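Local coordinates for bromodomain protein, putative (PDB 4PY6) that probably recognises acetyl-lysine through its bromodomain, the part of this much longer malaria-parasite protein held in the crystal, at residues 85-90 / 138-143. Numbering follows the deposited sequence.
Sequences KEPIDF and NNFCDL. With EDO (1,2-ethanediol), chain F.
At the end of the bromodomain helical bundle remote from the ligand pocket, the chain following helix 112-138 folds back so that F140 lies against P87, where the loop leads into helix 87-104. The contact is a CH-pi interaction: CD of P87 stands over the middle of the F140 ring, 3.6 Å from the centroid and 7° off the ring normal. The proline CG lies farther toward the root of the phenylalanine, 3.9 Å from F140 CG. With CB already facing the proline, a chi1 of 175° extends the ring away from the backbone N of F140 and against P87. On the opposite face of the ring, the backbone N of D142 sits above the rim, so the ring lies between the proline and the backbone of its own loop. Toward the outer end of the ring the loop before the helix supplies two oblique contacts: K85 O comes to 3.5 Å from F140 CE1, and E86 CG to 3.7 Å from F140 CZ. The extended E86 chain carries its carboxylate past the ring, the two planes 36° apart, and no hydrogen bond joins the segments. The turn around P87 is itself tied by D89, whose OD2 accepts E86 N at 3.1 Å from above the carboxylate plane, with a weak second bond from K85 N. Beside F140, the N of C141 donates a nearly straight hydrogen bond to O1 of a 1,2-ethanediol that probably entered from the crystallisation solution. W23 of helix 22-32 meets the F140 ring edge-to-face and also touches P87, while W129 and I136 of helix 112-138 pack on the proline, so F140 closes over a residue already packed against both helices.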
loop_
_atom_site.group_PDB
_atom_site.type_symbol
_atom_site.label_atom_id
_atom_site.label_comp_id
_atom_site.label_asym_id
_atom_site.label_seq_id
_atom_site.Cartn_x
_atom_site.Cartn_y
_atom_site.Cartn_z
ATOM N N LYS A 85 -20.013 -16.446 0.991
ATOM C CA LYS A 85 -21.356 -16.333 1.560
ATOM C C LYS A 85 -21.496 -15.045 2.359
ATOM O O LYS A 85 -22.604 -14.536 2.526
ATOM C CB LYS A 85 -21.687 -17.566 2.422
ATOM C CG LYS A 85 -22.574 -18.596 1.718
ATOM C CD LYS A 85 -21.845 -19.380 0.620
ATOM C CE LYS A 85 -22.812 -19.948 -0.387
ATOM N NZ LYS A 85 -22.199 -20.048 -1.737
ATOM N N GLU A 86 -20.360 -14.518 2.835
ATOM C CA GLU A 86 -20.250 -13.281 3.602
ATOM C C GLU A 86 -19.070 -12.464 3.057
ATOM O O GLU A 86 -18.081 -13.065 2.631
ATOM C CB GLU A 86 -20.019 -13.590 5.095
ATOM C CG GLU A 86 -21.271 -14.000 5.849
ATOM C CD GLU A 86 -21.134 -13.975 7.358
ATOM O OE1 GLU A 86 -20.489 -14.892 7.915
ATOM O OE2 GLU A 86 -21.687 -13.044 7.986
ATOM N N PRO A 87 -19.119 -11.107 3.095
ATOM C CA PRO A 87 -17.969 -10.313 2.610
ATOM C C PRO A 87 -16.651 -10.572 3.349
ATOM O O PRO A 87 -15.590 -10.384 2.761
ATOM C CB PRO A 87 -18.428 -8.866 2.803
ATOM C CG PRO A 87 -19.914 -8.930 2.891
ATOM C CD PRO A 87 -20.213 -10.229 3.559
ATOM N N ILE A 88 -16.722 -11.014 4.625
ATOM C CA ILE A 88 -15.570 -11.337 5.478
ATOM C C ILE A 88 -14.749 -12.528 4.944
ATOM O O ILE A 88 -13.553 -12.618 5.230
ATOM C CB ILE A 88 -16.011 -11.531 6.960
ATOM C CG1 ILE A 88 -14.856 -11.279 7.957
ATOM C CG2 ILE A 88 -16.671 -12.898 7.191
ATOM C CD1 ILE A 88 -14.548 -9.809 8.262
ATOM N N ASP A 89 -15.399 -13.442 4.188
ATOM C CA ASP A 89 -14.756 -14.613 3.585
ATOM C C ASP A 89 -13.746 -14.168 2.518
ATOM O O ASP A 89 -12.722 -14.824 2.338
ATOM C CB ASP A 89 -15.805 -15.577 3.003
ATOM C CG ASP A 89 -16.807 -16.140 3.999
ATOM O OD1 ASP A 89 -16.423 -16.368 5.170
ATOM O OD2 ASP A 89 -17.960 -16.401 3.595
ATOM N N PHE A 90 -14.027 -13.027 1.849
ATOM C CA PHE A 90 -13.158 -12.391 0.855
ATOM C C PHE A 90 -11.985 -11.739 1.598
ATOM O O PHE A 90 -10.845 -11.844 1.144
ATOM C CB PHE A 90 -13.956 -11.349 0.038
ATOM C CG PHE A 90 -13.163 -10.255 -0.644
ATOM C CD1 PHE A 90 -12.869 -9.068 0.021
ATOM C CD2 PHE A 90 -12.757 -10.387 -1.966
ATOM C CE1 PHE A 90 -12.144 -8.053 -0.610
ATOM C CE2 PHE A 90 -12.041 -9.366 -2.600
ATOM C CZ PHE A 90 -11.743 -8.205 -1.918
ATOM N N ASN A 138 -23.725 -2.272 4.618
ATOM C CA ASN A 138 -25.018 -1.706 4.222
ATOM C C ASN A 138 -25.624 -2.437 3.019
ATOM O O ASN A 138 -26.847 -2.555 2.942
ATOM C CB ASN A 138 -24.895 -0.207 3.938
ATOM C CG ASN A 138 -26.223 0.500 3.818
ATOM O OD1 ASN A 138 -26.958 0.670 4.794
ATOM N ND2 ASN A 138 -26.558 0.932 2.612
ATOM N N ASN A 139 -24.774 -2.922 2.090
ATOM C CA ASN A 139 -25.214 -3.658 0.900
ATOM C C ASN A 139 -25.297 -5.182 1.115
ATOM O O ASN A 139 -25.621 -5.920 0.182
ATOM C CB ASN A 139 -24.372 -3.291 -0.322
ATOM C CG ASN A 139 -24.729 -1.948 -0.897
ATOM O OD1 ASN A 139 -25.729 -1.796 -1.604
ATOM N ND2 ASN A 139 -23.924 -0.943 -0.602
ATOM N N PHE A 140 -25.033 -5.644 2.350
ATOM C CA PHE A 140 -25.101 -7.055 2.706
ATOM C C PHE A 140 -26.217 -7.309 3.717
ATOM O O PHE A 140 -26.234 -6.707 4.795
ATOM C CB PHE A 140 -23.739 -7.580 3.207
ATOM C CG PHE A 140 -23.762 -9.005 3.715
ATOM C CD1 PHE A 140 -23.894 -10.074 2.835
ATOM C CD2 PHE A 140 -23.654 -9.278 5.074
ATOM C CE1 PHE A 140 -23.932 -11.389 3.307
ATOM C CE2 PHE A 140 -23.685 -10.594 5.544
ATOM C CZ PHE A 140 -23.826 -11.640 4.658
ATOM N N CYS A 141 -27.151 -8.198 3.352
ATOM C CA CYS A 141 -28.283 -8.581 4.188
ATOM C C CYS A 141 -28.021 -9.959 4.806
ATOM O O CYS A 141 -28.225 -10.991 4.160
ATOM C CB CYS A 141 -29.588 -8.544 3.394
ATOM S SG CYS A 141 -31.059 -8.991 4.355
ATOM N N ASP A 142 -27.530 -9.953 6.057
ATOM C CA ASP A 142 -27.198 -11.146 6.844
ATOM C C ASP A 142 -28.431 -11.972 7.226
ATOM O O ASP A 142 -28.320 -13.186 7.408
ATOM C CB ASP A 142 -26.382 -10.770 8.095
ATOM C CG ASP A 142 -26.854 -9.510 8.794
ATOM O OD1 ASP A 142 -26.553 -8.404 8.291
ATOM O OD2 ASP A 142 -27.515 -9.626 9.849
ATOM N N LEU A 143 -29.601 -11.314 7.327
ATOM C CA LEU A 143 -30.879 -11.938 7.686
ATOM C C LEU A 143 -31.529 -12.691 6.509
ATOM O O LEU A 143 -32.470 -13.460 6.723
ATOM C CB LEU A 143 -31.856 -10.900 8.292
ATOM C CG LEU A 143 -31.309 -9.881 9.318
ATOM C CD1 LEU A 143 -32.395 -8.935 9.772
ATOM C CD2 LEU A 143 -30.706 -10.560 10.536
HETATM C C1 EDO F . -27.495 -10.601 0.891
HETATM O O1 EDO F . -27.357 -9.258 0.457
HETATM C C2 EDO F . -26.602 -11.519 0.030
HETATM O O2 EDO F . -26.629 -12.834 0.558
#